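Local coordinates for thiol-activated cytolysin (Desulfobulbus propionicus, PDB 6NAL), which probably binds cholesterol-rich membranes and assembles there into large beta-barrel pores, as other cholesterol-dependent cytolysins do, at residues P73-V78 / L233-V238; K194-S199 / N237-R242; V382-I387 / G420-I425. All blocks are in the same frame, centred on the assembly; numbering follows the deposited sequence.

Interactions 1 and 2 lie on one long strand, 232-250, in the large antiparallel sheet of the cytolysin part, and they share Asn237 and Val238. Their centres are about 16 Å apart, and Pro73 CD touches Tyr240 OH at 3.6 Å. All the touching residues of interaction 1 are buried; it joins the strand to the short strand 76-78 through apolar packing and backbone bonds. Interaction 2 is partly buried; it pairs the strand with 187-202 through a beta bulge and aromatic side chains. Interaction 3 is separate, in the C-terminal beta-sandwich domain, with its centre about 57 Å from that of interaction 2. It is partly buried too, and adds two weak side-chain amide bonds between inner strands of its sheet.

Interaction 1. Residues P73-V78 / L233-V238; sequences PGALLV and LFVKNV
Leu76 meets Phe234 at the ring edge: CD2 lies near the ring plane, 3.8 Å from CD1. The two residues form a non-hydrogen-bonded pair in an antiparallel beta ladder between the short strand 76-78 and strand 232-250. Their side chains slant across one another on one face of the sheet. Phe234 has CG anti to its backbone N (chi1 175°), and this carries the ring along the partner segment as far as Gly74, whose CA approaches CE1. Leu77 and Leu233 form the next, hydrogen-bonded pair, with their side chains on the other face. Leu77 reaches back there, bringing CD1 to 4.0 Å from Val235 CG2. The same methyl of Val235 packs on Ala75 CB. The backbone ladder outlasts the regular strand: Gly74 N gives a bond of 2.8 Å to Val235 O, and Val235 N gives one to Ala75 O. Gly74 has a positive phi (84°), which turns the chain just before the strand begins. Leu83 of helix 81-84 covers Leu77 and Leu233. Past a classic beta bulge, where Lys236 and Asn237 both face Tyr337 of strand 332-340, the Val238 side chain meets the Pro73 ring at about a right angle, with CG2 3.5 Å from CD.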
loop_
_atom_site.group_PDB
_atom_site.type_symbol
_atom_site.label_atom_id
_atom_site.label_comp_id
_atom_site.label_asym_id
_atom_site.label_seq_id
_atom_site.Cartn_x
_atom_site.Cartn_y
_atom_site.Cartn_z
ATOM N N PRO A 73 -28.519 -33.287 -20.640
ATOM C CA PRO A 73 -28.975 -33.894 -19.393
ATOM C C PRO A 73 -29.162 -35.386 -19.582
ATOM O O PRO A 73 -29.830 -35.825 -20.515
ATOM C CB PRO A 73 -30.308 -33.178 -19.099
ATOM C CG PRO A 73 -30.243 -31.929 -19.865
ATOM C CD PRO A 73 -29.315 -32.118 -21.045
ATOM N N GLY A 74 -28.597 -36.164 -18.668
ATOM C CA GLY A 74 -28.648 -37.598 -18.761
ATOM C C GLY A 74 -27.588 -38.224 -19.635
ATOM O O GLY A 74 -27.596 -39.456 -19.809
ATOM N N ALA A 75 -26.681 -37.434 -20.204
ATOM C CA ALA A 75 -25.545 -38.054 -20.895
ATOM C C ALA A 75 -24.670 -38.787 -19.887
ATOM O O ALA A 75 -24.774 -38.575 -18.667
ATOM C CB ALA A 75 -24.705 -37.015 -21.647
ATOM N N LEU A 76 -23.816 -39.678 -20.400
ATOM C CA LEU A 76 -22.774 -40.320 -19.606
ATOM C C LEU A 76 -21.411 -39.960 -20.175
ATOM O O LEU A 76 -21.253 -39.764 -21.388
ATOM C CB LEU A 76 -22.934 -41.802 -19.590
ATOM C CG LEU A 76 -24.161 -42.311 -18.840
ATOM C CD1 LEU A 76 -24.124 -43.849 -19.056
ATOM C CD2 LEU A 76 -24.174 -41.972 -17.396
ATOM N N LEU A 77 -20.433 -39.839 -19.289
ATOM C CA LEU A 77 -19.103 -39.415 -19.693
ATOM C C LEU A 77 -18.103 -40.262 -18.945
ATOM O O LEU A 77 -18.441 -40.814 -17.894
ATOM C CB LEU A 77 -18.837 -37.948 -19.352
ATOM C CG LEU A 77 -19.743 -36.918 -19.989
ATOM C CD1 LEU A 77 -19.565 -35.582 -19.249
ATOM C CD2 LEU A 77 -19.395 -36.815 -21.507
ATOM N N VAL A 78 -16.858 -40.319 -19.446
ATOM C CA VAL A 78 -15.751 -40.851 -18.641
ATOM C C VAL A 78 -14.988 -39.681 -18.009
ATOM O O VAL A 78 -14.540 -38.754 -18.691
ATOM C CB VAL A 78 -14.811 -41.797 -19.429
ATOM C CG1 VAL A 78 -15.606 -42.797 -20.295
ATOM C CG2 VAL A 78 -13.796 -41.064 -20.274
ATOM N N LEU A 233 -19.292 -40.728 -15.292
ATOM C CA LEU A 233 -20.089 -39.616 -14.794
ATOM C C LEU A 233 -21.435 -39.507 -15.498
ATOM O O LEU A 233 -21.633 -40.006 -16.608
ATOM C CB LEU A 233 -19.363 -38.287 -14.983
ATOM C CG LEU A 233 -17.954 -38.163 -14.477
ATOM C CD1 LEU A 233 -17.262 -37.032 -15.215
ATOM C CD2 LEU A 233 -17.948 -37.921 -13.012
ATOM N N PHE A 234 -22.339 -38.783 -14.835
ATOM C CA PHE A 234 -23.721 -38.599 -15.255
ATOM C C PHE A 234 -24.054 -37.106 -15.207
ATOM O O PHE A 234 -24.016 -36.491 -14.133
ATOM C CB PHE A 234 -24.626 -39.409 -14.317
ATOM C CG PHE A 234 -26.084 -39.238 -14.546
ATOM C CD1 PHE A 234 -26.744 -40.019 -15.453
ATOM C CD2 PHE A 234 -26.813 -38.348 -13.798
ATOM C CE1 PHE A 234 -28.100 -39.847 -15.663
ATOM C CE2 PHE A 234 -28.182 -38.218 -13.953
ATOM C CZ PHE A 234 -28.819 -38.965 -14.898
ATOM N N VAL A 235 -24.389 -36.534 -16.360
ATOM C CA VAL A 235 -24.804 -35.156 -16.454
ATOM C C VAL A 235 -26.152 -35.005 -15.774
ATOM O O VAL A 235 -27.203 -35.384 -16.312
ATOM C CB VAL A 235 -24.833 -34.687 -17.905
ATOM C CG1 VAL A 235 -25.188 -33.245 -17.968
ATOM C CG2 VAL A 235 -23.476 -34.882 -18.549
ATOM N N LYS A 236 -26.109 -34.401 -14.588
ATOM C CA LYS A 236 -27.294 -34.194 -13.774
ATOM C C LYS A 236 -28.088 -32.951 -14.158
ATOM O O LYS A 236 -29.307 -32.899 -13.937
ATOM C CB LYS A 236 -26.911 -34.077 -12.309
ATOM C CG LYS A 236 -28.083 -34.272 -11.406
ATOM C CD LYS A 236 -27.690 -34.112 -9.945
ATOM C CE LYS A 236 -28.926 -34.133 -9.054
ATOM N NZ LYS A 236 -28.592 -33.911 -7.629
ATOM N N ASN A 237 -27.438 -31.933 -14.712
ATOM C CA ASN A 237 -28.150 -30.678 -14.908
ATOM C C ASN A 237 -27.386 -29.815 -15.895
ATOM O O ASN A 237 -26.157 -29.786 -15.868
ATOM C CB ASN A 237 -28.317 -29.971 -13.547
ATOM C CG ASN A 237 -29.293 -28.816 -13.590
ATOM O OD1 ASN A 237 -30.422 -28.929 -14.054
ATOM N ND2 ASN A 237 -28.850 -27.691 -13.101
ATOM N N VAL A 238 -28.121 -29.187 -16.802
ATOM C CA VAL A 238 -27.614 -28.185 -17.724
ATOM C C VAL A 238 -28.470 -26.939 -17.572
ATOM O O VAL A 238 -29.694 -27.036 -17.427
ATOM C CB VAL A 238 -27.653 -28.651 -19.193
ATOM C CG1 VAL A 238 -26.979 -27.626 -20.080
ATOM C CG2 VAL A 238 -27.017 -30.007 -19.384
#

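Interaction 2. Residues K194-S199 / N237-R242; sequences KQIFYS and NVQYGR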
loop_
_atom_site.group_PDB
_atom_site.type_symbol
_atom_site.label_atom_id
_atom_site.label_comp_id
_atom_site.label_asym_id
_atom_site.label_seq_id
_atom_site.Cartn_x
_atom_site.Cartn_y
_atom_site.Cartn_z
ATOM N N LYS A 194 -24.612 -12.452 -17.265
ATOM C CA LYS A 194 -25.100 -13.800 -17.481
ATOM C C LYS A 194 -26.527 -13.980 -17.002
ATOM O O LYS A 194 -26.831 -13.716 -15.839
ATOM C CB LYS A 194 -24.211 -14.817 -16.767
ATOM C CG LYS A 194 -24.584 -16.329 -17.016
ATOM C CD LYS A 194 -23.932 -17.232 -15.924
ATOM C CE LYS A 194 -23.443 -18.488 -16.580
ATOM N NZ LYS A 194 -22.105 -18.996 -16.040
ATOM N N GLN A 195 -27.383 -14.520 -17.867
ATOM C CA GLN A 195 -28.764 -14.772 -17.479
ATOM C C GLN A 195 -29.169 -16.195 -17.809
ATOM O O GLN A 195 -29.052 -16.621 -18.957
ATOM C CB GLN A 195 -29.733 -13.801 -18.162
ATOM C CG GLN A 195 -31.146 -13.977 -17.654
ATOM C CD GLN A 195 -32.115 -12.935 -18.216
ATOM O OE1 GLN A 195 -31.725 -12.093 -19.026
ATOM N NE2 GLN A 195 -33.392 -13.034 -17.826
ATOM N N ILE A 196 -29.704 -16.902 -16.816
ATOM C CA ILE A 196 -30.220 -18.255 -16.979
ATOM C C ILE A 196 -31.720 -18.192 -17.245
ATOM O O ILE A 196 -32.487 -17.740 -16.384
ATOM C CB ILE A 196 -29.934 -19.107 -15.733
ATOM C CG1 ILE A 196 -28.431 -19.118 -15.407
ATOM C CG2 ILE A 196 -30.466 -20.502 -15.896
ATOM C CD1 ILE A 196 -28.102 -19.851 -14.073
ATOM N N PHE A 197 -32.161 -18.719 -18.401
ATOM C CA PHE A 197 -33.593 -18.703 -18.701
ATOM C C PHE A 197 -34.278 -19.904 -18.076
ATOM O O PHE A 197 -35.267 -19.752 -17.360
ATOM C CB PHE A 197 -33.869 -18.671 -20.218
ATOM C CG PHE A 197 -33.376 -17.427 -20.904
ATOM C CD1 PHE A 197 -33.341 -16.216 -20.245
ATOM C CD2 PHE A 197 -32.952 -17.468 -22.204
ATOM C CE1 PHE A 197 -32.879 -15.075 -20.880
ATOM C CE2 PHE A 197 -32.484 -16.334 -22.844
ATOM C CZ PHE A 197 -32.432 -15.136 -22.171
ATOM N N TYR A 198 -33.758 -21.108 -18.327
ATOM C CA TYR A 198 -34.291 -22.311 -17.703
ATOM C C TYR A 198 -33.203 -23.366 -17.487
ATOM O O TYR A 198 -32.105 -23.285 -18.037
ATOM C CB TYR A 198 -35.404 -22.932 -18.554
ATOM C CG TYR A 198 -34.967 -23.262 -19.977
ATOM C CD1 TYR A 198 -35.023 -22.305 -20.978
ATOM C CD2 TYR A 198 -34.480 -24.545 -20.333
ATOM C CE1 TYR A 198 -34.646 -22.614 -22.289
ATOM C CE2 TYR A 198 -34.105 -24.825 -21.622
ATOM C CZ TYR A 198 -34.216 -23.858 -22.584
ATOM O OH TYR A 198 -33.817 -24.116 -23.863
ATOM N N SER A 199 -33.565 -24.410 -16.735
ATOM C CA SER A 199 -32.682 -25.535 -16.480
ATOM C C SER A 199 -33.352 -26.866 -16.832
ATOM O O SER A 199 -34.577 -26.984 -16.877
ATOM C CB SER A 199 -32.239 -25.563 -15.015
ATOM O OG SER A 199 -31.416 -24.458 -14.718
ATOM N N ASN A 237 -27.438 -31.933 -14.712
ATOM C CA ASN A 237 -28.150 -30.678 -14.908
ATOM C C ASN A 237 -27.386 -29.815 -15.895
ATOM O O ASN A 237 -26.157 -29.786 -15.868
ATOM C CB ASN A 237 -28.317 -29.971 -13.547
ATOM C CG ASN A 237 -29.293 -28.816 -13.590
ATOM O OD1 ASN A 237 -30.422 -28.929 -14.054
ATOM N ND2 ASN A 237 -28.850 -27.691 -13.101
ATOM N N VAL A 238 -28.121 -29.187 -16.802
ATOM C CA VAL A 238 -27.614 -28.185 -17.724
ATOM C C VAL A 238 -28.470 -26.939 -17.572
ATOM O O VAL A 238 -29.694 -27.036 -17.427
ATOM C CB VAL A 238 -27.653 -28.651 -19.193
ATOM C CG1 VAL A 238 -26.979 -27.626 -20.080
ATOM C CG2 VAL A 238 -27.017 -30.007 -19.384
ATOM N N GLN A 239 -27.833 -25.777 -17.608
ATOM C CA GLN A 239 -28.527 -24.502 -17.567
ATOM C C GLN A 239 -28.479 -23.889 -18.941
ATOM O O GLN A 239 -27.468 -23.990 -19.626
ATOM C CB GLN A 239 -27.863 -23.495 -16.620
ATOM C CG GLN A 239 -27.577 -24.005 -15.277
ATOM C CD GLN A 239 -26.633 -23.055 -14.476
ATOM O OE1 GLN A 239 -26.597 -23.141 -13.268
ATOM N NE2 GLN A 239 -25.896 -22.157 -15.158
ATOM N N TYR A 240 -29.540 -23.210 -19.316
ATOM C CA TYR A 240 -29.649 -22.612 -20.637
ATOM C C TYR A 240 -29.977 -21.128 -20.500
ATOM O O TYR A 240 -30.800 -20.735 -19.672
ATOM C CB TYR A 240 -30.767 -23.297 -21.484
ATOM C CG TYR A 240 -30.545 -24.750 -21.705
ATOM C CD1 TYR A 240 -30.844 -25.648 -20.710
ATOM C CD2 TYR A 240 -30.010 -25.230 -22.883
ATOM C CE1 TYR A 240 -30.652 -26.976 -20.884
ATOM C CE2 TYR A 240 -29.810 -26.596 -23.076
ATOM C CZ TYR A 240 -30.151 -27.456 -22.066
ATOM O OH TYR A 240 -29.954 -28.796 -22.138
ATOM N N GLY A 241 -29.390 -20.310 -21.345
ATOM C CA GLY A 241 -29.685 -18.913 -21.230
ATOM C C GLY A 241 -28.885 -18.071 -22.178
ATOM O O GLY A 241 -28.719 -18.447 -23.327
ATOM N N ARG A 242 -28.367 -16.934 -21.691
ATOM C CA ARG A 242 -27.768 -15.897 -22.518
ATOM C C ARG A 242 -26.578 -15.299 -21.788
ATOM O O ARG A 242 -26.598 -15.131 -20.575
ATOM C CB ARG A 242 -28.792 -14.793 -22.795
ATOM C CG ARG A 242 -28.300 -13.578 -23.550
ATOM C CD ARG A 242 -29.552 -12.689 -23.846
ATOM N NE ARG A 242 -29.241 -11.352 -24.318
ATOM C CZ ARG A 242 -28.968 -11.050 -25.579
ATOM N NH1 ARG A 242 -28.977 -12.022 -26.471
ATOM N NH2 ARG A 242 -28.725 -9.787 -25.946
#
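Tyr240 O accepts two backbone N-H groups, from Phe197 N at 2.7 Å and Tyr198 N at 3.3 Å. This fork marks a classic beta bulge: Phe197 and Tyr198 both face Tyr240, and the antiparallel register shifts by one. The Phe197 donor lies in the carbonyl plane, whereas the Tyr198 donor is tilted 23° from it. Tyr240 N returns a bond to Tyr198 O. Beyond the bulge, Gln195 and Arg242 exchange a nearly straight pair of backbone bonds. Tyr198 CG sits between its backbone N and carbonyl carbon (chi1 57°), which lays the ring beside Tyr240. The two ring planes are 15° apart but slid, so the rings barely overlap. Instead, Tyr240 CB sits over one face of Tyr198, 3.8 Å from the ring centroid. Gly241 CA makes an off-centre CH-pi contact with the Phe197 ring, whose CZ reaches Arg242 CB at 3.7 Å. On the other face, Ile196 CD1 touches the Gln239 amide at NE2, 3.4 Å away. Polar ends find partners beyond the pair: Gln239 OE1 bonds Tyr337 OH, and Arg242 NH1 bonds Ser297 OG. The bulge thus keeps both N-H groups bonded to one carbonyl, while CH-pi and apolar contacts, with no salt bridge, make up most of the packing.

Interaction 3. Residues V382-I387 / G420-I425; sequences VTWDEI and GNARNI
Trp384 has CG between its backbone N and carbonyl carbon (chi1 60°), which sets the indole beside Ala422. Trp384 CD1 is 3.8 Å from Ala422 CB. Asn421 takes a similar first torsion (63°), and this sends its ND2 to Ile387 O in a weak bond of 3.4 Å. The indole is held along its own strand as well: NE1 gives Glu386 OE2 a nearly straight bond of 2.9 Å. That acceptor lies in the ring plane, and the carboxylate is met on its anti side. Asp385 and Asn424 run side by side, pointing the same way, but their carboxylate and amide planes are 71° apart. The bond from Asn424 ND2 to Asp385 OD2 is weak, at 3.3 Å. Ile387 crosses the bent Arg423 chain at about a right angle, with CG1 over one face of the guanidinium. In the guanidinium plane, Arg423 NH1 bonds Gly420 O, and Tyr363 makes a cation-pi contact with the same side chain. Asp385 also packs on Tyr55 of the second subunit. Asp385 and Arg423 exchange two backbone bonds, and Ile387 N bonds Asn421 O at 2.9 Å. This is antiparallel pairing of two central strands in a four-stranded sheet of the C-terminal beta-sandwich domain of thiol-activated cytolysins.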
loop_
_atom_site.group_PDB
_atom_site.type_symbol
_atom_site.label_atom_id
_atom_site.label_comp_id
_atom_site.label_asym_id
_atom_site.label_seq_id
_atom_site.Cartn_x
_atom_site.Cartn_y
_atom_site.Cartn_z
ATOM N N VAL A 382 13.510 25.574 3.389
ATOM C CA VAL A 382 12.636 24.559 2.821
ATOM C C VAL A 382 13.434 23.279 2.614
ATOM O O VAL A 382 14.516 23.309 2.028
ATOM C CB VAL A 382 12.000 25.020 1.509
ATOM C CG1 VAL A 382 11.096 23.898 1.000
ATOM C CG2 VAL A 382 11.229 26.284 1.722
ATOM N N THR A 383 12.924 22.165 3.146
ATOM C CA THR A 383 13.564 20.863 3.042
ATOM C C THR A 383 12.517 19.816 2.661
ATOM O O THR A 383 11.312 20.019 2.820
ATOM C CB THR A 383 14.270 20.473 4.358
ATOM O OG1 THR A 383 13.276 20.209 5.350
ATOM C CG2 THR A 383 15.249 21.607 4.831
ATOM N N TRP A 384 12.978 18.698 2.124
ATOM C CA TRP A 384 12.064 17.624 1.756
ATOM C C TRP A 384 12.862 16.355 1.543
ATOM O O TRP A 384 14.094 16.361 1.507
ATOM C CB TRP A 384 11.251 17.942 0.496
ATOM C CG TRP A 384 12.073 18.180 -0.724
ATOM C CD1 TRP A 384 12.486 17.253 -1.611
ATOM C CD2 TRP A 384 12.577 19.441 -1.191
ATOM N NE1 TRP A 384 13.272 17.840 -2.588
ATOM C CE2 TRP A 384 13.329 19.187 -2.358
ATOM C CE3 TRP A 384 12.468 20.757 -0.739
ATOM C CZ2 TRP A 384 13.968 20.200 -3.075
ATOM C CZ3 TRP A 384 13.105 21.767 -1.453
ATOM C CH2 TRP A 384 13.832 21.480 -2.616
ATOM N N ASP A 385 12.132 15.264 1.363
ATOM C CA ASP A 385 12.732 13.969 1.104
ATOM C C ASP A 385 12.414 13.556 -0.320
ATOM O O ASP A 385 11.312 13.794 -0.800
ATOM C CB ASP A 385 12.204 12.921 2.085
ATOM C CG ASP A 385 12.890 12.973 3.453
ATOM O OD1 ASP A 385 14.058 13.479 3.550
ATOM O OD2 ASP A 385 12.250 12.471 4.424
ATOM N N GLU A 386 13.372 12.938 -0.997
ATOM C CA GLU A 386 13.136 12.410 -2.330
ATOM C C GLU A 386 13.242 10.888 -2.337
ATOM O O GLU A 386 14.231 10.314 -1.850
ATOM C CB GLU A 386 14.112 13.024 -3.332
ATOM C CG GLU A 386 13.732 14.440 -3.757
ATOM C CD GLU A 386 14.815 15.154 -4.582
ATOM O OE1 GLU A 386 15.735 14.465 -5.105
ATOM O OE2 GLU A 386 14.728 16.410 -4.712
ATOM N N ILE A 387 12.238 10.242 -2.933
ATOM C CA ILE A 387 12.114 8.797 -2.916
ATOM C C ILE A 387 12.611 8.255 -4.234
ATOM O O ILE A 387 12.342 8.812 -5.295
ATOM C CB ILE A 387 10.659 8.395 -2.645
ATOM C CG1 ILE A 387 10.419 8.308 -1.137
ATOM C CG2 ILE A 387 10.335 7.041 -3.186
ATOM C CD1 ILE A 387 11.011 9.495 -0.378
ATOM N N GLY A 420 7.075 14.387 -8.344
ATOM C CA GLY A 420 6.183 13.559 -7.549
ATOM C C GLY A 420 6.880 12.610 -6.591
ATOM O O GLY A 420 6.216 12.034 -5.723
ATOM N N ASN A 421 8.189 12.429 -6.720
ATOM C CA ASN A 421 8.922 11.664 -5.728
ATOM C C ASN A 421 9.281 12.460 -4.465
ATOM O O ASN A 421 9.880 11.892 -3.551
ATOM C CB ASN A 421 10.174 11.079 -6.381
ATOM C CG ASN A 421 11.132 12.135 -6.865
ATOM O OD1 ASN A 421 10.734 13.225 -7.292
ATOM N ND2 ASN A 421 12.416 11.809 -6.820
ATOM N N ALA A 422 8.886 13.713 -4.329
ATOM C CA ALA A 422 9.220 14.457 -3.121
ATOM C C ALA A 422 8.131 14.325 -2.067
ATOM O O ALA A 422 6.955 14.497 -2.374
ATOM C CB ALA A 422 9.442 15.922 -3.474
ATOM N N ARG A 423 8.531 14.022 -0.829
ATOM C CA ARG A 423 7.628 13.888 0.304
ATOM C C ARG A 423 8.111 14.744 1.465
ATOM O O ARG A 423 9.255 15.232 1.485
ATOM C CB ARG A 423 7.554 12.460 0.857
ATOM C CG ARG A 423 7.562 11.358 -0.137
ATOM C CD ARG A 423 6.124 10.954 -0.509
ATOM N NE ARG A 423 6.148 9.673 -1.219
ATOM C CZ ARG A 423 6.117 9.556 -2.535
ATOM N NH1 ARG A 423 6.010 10.655 -3.260
ATOM N NH2 ARG A 423 6.176 8.350 -3.113
ATOM N N ASN A 424 7.257 14.850 2.493
ATOM C CA ASN A 424 7.709 15.270 3.836
ATOM C C ASN A 424 8.278 16.688 3.846
ATOM O O ASN A 424 9.358 16.964 4.375
ATOM C CB ASN A 424 8.722 14.251 4.355
ATOM C CG ASN A 424 8.854 14.271 5.845
ATOM O OD1 ASN A 424 8.178 15.039 6.522
ATOM N ND2 ASN A 424 9.755 13.441 6.376
ATOM N N ILE A 425 7.503 17.603 3.269
ATOM C CA ILE A 425 7.948 18.964 3.052
ATOM C C ILE A 425 7.949 19.699 4.369
ATOM O O ILE A 425 6.976 19.646 5.126
ATOM C CB ILE A 425 7.034 19.680 2.057
ATOM C CG1 ILE A 425 7.334 19.312 0.614
ATOM C CG2 ILE A 425 7.232 21.128 2.159
ATOM C CD1 ILE A 425 7.031 17.907 0.285
#